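PDB 3KV1: transcriptional repressor from Vibrio fischeri, which is a SorC-family transcriptional repressor whose domain here probably binds a sugar or sugar-phosphate effector that, as in relatives, modulates its hold on DNA. Local coordinates for residues A58-V70 against I97-K109. Sequence-based numbering, arbitrary orientation.
Sequences AVAVGQGQNVAAV and IINADHICRRLAK
Ile103 is the bump that fills the bend between strand 58-61 and helix 65-70, the strand-turn-helix unit of a Rossmann-like alpha/beta domain, against which helix 100-109 packs. The two helices run nearly parallel, 17° apart, with axes 9.5 Å from each other. With chi1 near -60°, Ile103 CG2 lies trans to the main-chain nitrogen and rests on the shallow groove where Val61 CG1 and Val67 CG1 lie side by side, 3.9 Å from each. Its other branch runs past Ala68 and puts CD1 over the turn, 3.8 Å from Gly64 O and near Gly62 O, a buried carbonyl oxygen that has no polar partner in the model. Ala100, one turn earlier, makes a smaller bump: its CB lies 3.4 Å from that same Gly62 O. Further along, Cys104 SG presses on Val61 CB at 3.4 Å and Leu107 CD1 meets Val61 CG2 tip to tip, while Phe84 of the neighbouring parallel strand touches both helix residues. On the outer side, the methyl of Ala68 touches Ile98 CD1 and the edge of the Arg106 guanidinium at NH2; Arg106 NE is held by a salt bridge to Asp72.

At the N-terminal end of both helices the backbones join: Gly64 N, at a helix N-cap, donates to Ile98 O at 3.0 Å, nearly straight (168°) and in the carbonyl plane. Gln63 NE2 bonds Tyr123 OH and a glycerol, probably from the crystallisation liquor, which may mark a pocket. OE1 of that amide accepts from a water 2.8 Å away, whose oxygen accepts in turn from Ala100 N at 3.0 Å.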
loop_
_atom_site.group_PDB
_atom_site.type_symbol
_atom_site.label_atom_id
_atom_site.label_comp_id
_atom_site.label_asym_id
_atom_site.label_seq_id
_atom_site.Cartn_x
_atom_site.Cartn_y
_atom_site.Cartn_z
ATOM N N ALA A 58 -6.667 -7.321 -15.360
ATOM C CA ALA A 58 -6.609 -6.487 -14.169
ATOM C C ALA A 58 -7.967 -5.894 -13.853
ATOM O O ALA A 58 -8.797 -5.678 -14.754
ATOM C CB ALA A 58 -5.617 -5.373 -14.391
ATOM N N VAL A 59 -8.161 -5.588 -12.574
ATOM C CA VAL A 59 -9.385 -4.924 -12.084
ATOM C C VAL A 59 -8.983 -3.644 -11.336
ATOM O O VAL A 59 -8.106 -3.700 -10.431
ATOM C CB VAL A 59 -10.188 -5.853 -11.092
ATOM C CG1 VAL A 59 -11.511 -5.188 -10.718
ATOM C CG2 VAL A 59 -10.407 -7.272 -11.700
ATOM N N ALA A 60 -9.550 -2.490 -11.729
ATOM C CA ALA A 60 -9.377 -1.239 -10.991
ATOM C C ALA A 60 -10.403 -1.275 -9.878
ATOM O O ALA A 60 -11.584 -1.325 -10.193
ATOM C CB ALA A 60 -9.666 -0.045 -11.887
ATOM N N VAL A 61 -9.970 -1.141 -8.620
ATOM C CA VAL A 61 -10.841 -1.439 -7.484
ATOM C C VAL A 61 -11.088 -0.171 -6.649
ATOM O O VAL A 61 -10.143 0.524 -6.278
ATOM C CB VAL A 61 -10.177 -2.525 -6.613
ATOM C CG1 VAL A 61 -10.978 -2.770 -5.313
ATOM C CG2 VAL A 61 -10.007 -3.866 -7.413
ATOM N N GLY A 62 -12.361 0.151 -6.395
ATOM C CA GLY A 62 -12.684 1.301 -5.547
ATOM C C GLY A 62 -12.833 0.895 -4.090
ATOM O O GLY A 62 -12.429 -0.187 -3.686
ATOM N N GLN A 63 -13.395 1.776 -3.267
ATOM C CA GLN A 63 -13.337 1.523 -1.835
ATOM C C GLN A 63 -14.732 1.269 -1.295
ATOM O O GLN A 63 -15.723 1.387 -2.019
ATOM C CB GLN A 63 -12.717 2.707 -1.094
ATOM C CG GLN A 63 -13.443 4.021 -1.258
ATOM C CD GLN A 63 -12.841 5.131 -0.397
ATOM O OE1 GLN A 63 -11.667 5.093 -0.000
ATOM N NE2 GLN A 63 -13.645 6.161 -0.139
ATOM N N GLY A 64 -14.807 0.953 -0.013
ATOM C CA GLY A 64 -16.116 0.931 0.647
ATOM C C GLY A 64 -16.810 -0.419 0.777
ATOM O O GLY A 64 -16.324 -1.450 0.293
ATOM N N GLN A 65 -17.967 -0.403 1.458
ATOM C CA GLN A 65 -18.628 -1.652 1.838
ATOM C C GLN A 65 -19.196 -2.495 0.698
ATOM O O GLN A 65 -19.185 -3.729 0.789
ATOM C CB GLN A 65 -19.717 -1.359 2.867
ATOM C CG GLN A 65 -19.153 -0.788 4.143
ATOM C CD GLN A 65 -20.254 -0.432 5.126
ATOM O OE1 GLN A 65 -20.533 -1.187 6.061
ATOM N NE2 GLN A 65 -20.904 0.708 4.899
ATOM N N ASN A 66 -19.715 -1.863 -0.359
ATOM C CA ASN A 66 -20.272 -2.657 -1.468
ATOM C C ASN A 66 -19.148 -3.480 -2.101
ATOM O O ASN A 66 -19.269 -4.688 -2.309
ATOM C CB ASN A 66 -20.912 -1.754 -2.526
ATOM C CG ASN A 66 -22.135 -0.995 -2.002
ATOM O OD1 ASN A 66 -23.005 -1.586 -1.381
ATOM N ND2 ASN A 66 -22.207 0.315 -2.270
ATOM N N VAL A 67 -18.022 -2.818 -2.377
ATOM C CA VAL A 67 -16.881 -3.496 -3.010
ATOM C C VAL A 67 -16.262 -4.546 -2.076
ATOM O O VAL A 67 -15.940 -5.672 -2.494
ATOM C CB VAL A 67 -15.827 -2.452 -3.484
ATOM C CG1 VAL A 67 -14.611 -3.138 -4.160
ATOM C CG2 VAL A 67 -16.492 -1.448 -4.439
ATOM N N ALA A 68 -16.146 -4.202 -0.797
ATOM C CA ALA A 68 -15.512 -5.109 0.168
ATOM C C ALA A 68 -16.291 -6.423 0.251
ATOM O O ALA A 68 -15.690 -7.500 0.391
ATOM C CB ALA A 68 -15.429 -4.461 1.548
ATOM N N ALA A 69 -17.613 -6.341 0.124
ATOM C CA ALA A 69 -18.458 -7.550 0.181
ATOM C C ALA A 69 -18.048 -8.591 -0.887
ATOM O O ALA A 69 -18.175 -9.790 -0.656
ATOM C CB ALA A 69 -19.957 -7.185 0.032
ATOM N N VAL A 70 -17.546 -8.127 -2.039
ATOM C CA VAL A 70 -17.136 -9.069 -3.110
ATOM C C VAL A 70 -15.884 -9.820 -2.661
ATOM O O VAL A 70 -15.757 -11.013 -2.874
ATOM C CB VAL A 70 -16.869 -8.321 -4.441
ATOM C CG1 VAL A 70 -16.391 -9.292 -5.536
ATOM C CG2 VAL A 70 -18.155 -7.523 -4.901
ATOM N N ILE A 97 -14.101 3.368 6.965
ATOM C CA ILE A 97 -13.944 3.142 5.525
ATOM C C ILE A 97 -13.011 1.975 5.196
ATOM O O ILE A 97 -11.858 1.940 5.649
ATOM C CB ILE A 97 -13.417 4.406 4.809
ATOM C CG1 ILE A 97 -14.581 5.247 4.284
ATOM C CG2 ILE A 97 -12.522 4.023 3.635
ATOM C CD1 ILE A 97 -14.957 4.933 2.834
ATOM N N ILE A 98 -13.501 1.021 4.407
ATOM C CA ILE A 98 -12.650 -0.096 3.980
ATOM C C ILE A 98 -11.825 0.328 2.744
ATOM O O ILE A 98 -12.371 0.657 1.695
ATOM C CB ILE A 98 -13.432 -1.367 3.716
ATOM C CG1 ILE A 98 -14.299 -1.717 4.938
ATOM C CG2 ILE A 98 -12.495 -2.539 3.425
ATOM C CD1 ILE A 98 -14.749 -3.169 4.976
ATOM N N ASN A 99 -10.556 0.369 2.902
ATOM C CA ASN A 99 -9.604 0.819 1.951
ATOM C C ASN A 99 -9.571 0.018 0.632
ATOM O O ASN A 99 -9.566 -1.146 0.704
ATOM C CB ASN A 99 -8.375 0.452 2.713
ATOM C CG ASN A 99 -7.351 1.302 2.518
ATOM O OD1 ASN A 99 -6.783 1.811 3.455
ATOM N ND2 ASN A 99 -7.010 1.474 1.304
ATOM N N ALA A 100 -9.442 0.644 -0.535
ATOM C CA ALA A 100 -9.327 -0.128 -1.757
ATOM C C ALA A 100 -8.116 -1.066 -1.717
ATOM O O ALA A 100 -8.168 -2.162 -2.245
ATOM C CB ALA A 100 -9.223 0.804 -2.954
ATOM N N ASP A 101 -7.019 -0.606 -1.122
ATOM C CA ASP A 101 -5.815 -1.411 -1.027
ATOM C C ASP A 101 -6.093 -2.718 -0.264
ATOM O O ASP A 101 -5.692 -3.812 -0.702
ATOM C CB ASP A 101 -4.737 -0.571 -0.332
ATOM C CG ASP A 101 -3.502 -1.325 -0.070
ATOM O OD1 ASP A 101 -3.100 -2.058 -1.004
ATOM O OD2 ASP A 101 -2.942 -1.166 1.053
ATOM N N HIS A 102 -6.730 -2.618 0.902
ATOM C CA HIS A 102 -7.080 -3.824 1.663
ATOM C C HIS A 102 -7.974 -4.758 0.851
ATOM O O HIS A 102 -7.745 -5.960 0.813
ATOM C CB HIS A 102 -7.800 -3.462 2.966
ATOM C CG HIS A 102 -6.896 -2.922 4.026
ATOM N ND1 HIS A 102 -6.149 -3.736 4.852
ATOM C CD2 HIS A 102 -6.626 -1.649 4.403
ATOM C CE1 HIS A 102 -5.450 -2.986 5.687
ATOM N NE2 HIS A 102 -5.723 -1.716 5.436
ATOM N N ILE A 103 -8.959 -4.188 0.165
ATOM C CA ILE A 103 -9.836 -4.981 -0.688
ATOM C C ILE A 103 -9.041 -5.691 -1.789
ATOM O O ILE A 103 -9.252 -6.879 -2.024
ATOM C CB ILE A 103 -10.953 -4.132 -1.293
ATOM C CG1 ILE A 103 -11.803 -3.522 -0.140
ATOM C CG2 ILE A 103 -11.813 -4.985 -2.211
ATOM C CD1 ILE A 103 -12.810 -2.407 -0.651
ATOM N N CYS A 104 -8.101 -4.988 -2.424
ATOM C CA CYS A 104 -7.320 -5.621 -3.494
ATOM C C CYS A 104 -6.517 -6.794 -2.922
ATOM O O CYS A 104 -6.402 -7.861 -3.556
ATOM C CB CYS A 104 -6.315 -4.630 -4.115
ATOM S SG CYS A 104 -7.165 -3.413 -5.207
ATOM N N ARG A 105 -5.946 -6.602 -1.744
ATOM C CA ARG A 105 -5.186 -7.696 -1.137
ATOM C C ARG A 105 -6.051 -8.935 -0.885
ATOM O O ARG A 105 -5.627 -10.081 -1.122
ATOM C CB ARG A 105 -4.470 -7.220 0.150
ATOM C CG ARG A 105 -3.236 -6.382 -0.214
ATOM C CD ARG A 105 -2.928 -5.223 0.738
ATOM N NE ARG A 105 -2.926 -5.599 2.141
ATOM C CZ ARG A 105 -2.759 -4.734 3.140
ATOM N NH1 ARG A 105 -2.581 -3.440 2.885
ATOM N NH2 ARG A 105 -2.768 -5.160 4.398
ATOM N N ARG A 106 -7.266 -8.701 -0.409
ATOM C CA ARG A 106 -8.197 -9.811 -0.149
ATOM C C ARG A 106 -8.665 -10.474 -1.439
ATOM O O ARG A 106 -8.775 -11.702 -1.505
ATOM C CB ARG A 106 -9.392 -9.331 0.703
ATOM C CG ARG A 106 -8.942 -8.915 2.110
ATOM C CD ARG A 106 -10.040 -9.097 3.152
ATOM N NE ARG A 106 -11.198 -8.252 2.878
ATOM C CZ ARG A 106 -11.327 -7.001 3.304
ATOM N NH1 ARG A 106 -10.362 -6.447 4.034
ATOM N NH2 ARG A 106 -12.417 -6.300 3.006
ATOM N N LEU A 107 -8.940 -9.666 -2.441
ATOM C CA LEU A 107 -9.262 -10.183 -3.784
ATOM C C LEU A 107 -8.107 -11.019 -4.349
ATOM O O LEU A 107 -8.324 -12.088 -4.880
ATOM C CB LEU A 107 -9.615 -9.052 -4.732
ATOM C CG LEU A 107 -10.962 -8.338 -4.509
ATOM C CD1 LEU A 107 -11.051 -7.086 -5.385
ATOM C CD2 LEU A 107 -12.099 -9.353 -4.781
ATOM N N ALA A 108 -6.873 -10.531 -4.258
ATOM C CA ALA A 108 -5.751 -11.320 -4.754
ATOM C C ALA A 108 -5.647 -12.674 -4.060
ATOM O O ALA A 108 -5.332 -13.697 -4.664
ATOM C CB ALA A 108 -4.409 -10.502 -4.622
ATOM N N LYS A 109 -5.924 -12.692 -2.769
ATOM C CA LYS A 109 -5.848 -13.950 -2.066
ATOM C C LYS A 109 -6.926 -14.915 -2.525
ATOM O O LYS A 109 -6.673 -16.123 -2.695
ATOM C CB LYS A 109 -5.939 -13.714 -0.568
ATOM C CG LYS A 109 -5.916 -15.014 0.210
ATOM C CD LYS A 109 -5.886 -14.787 1.716
ATOM C CE LYS A 109 -5.946 -16.122 2.473
ATOM N NZ LYS A 109 -6.177 -15.917 3.936
HETATM O O HOH W 1 -9.386 3.595 -0.361
#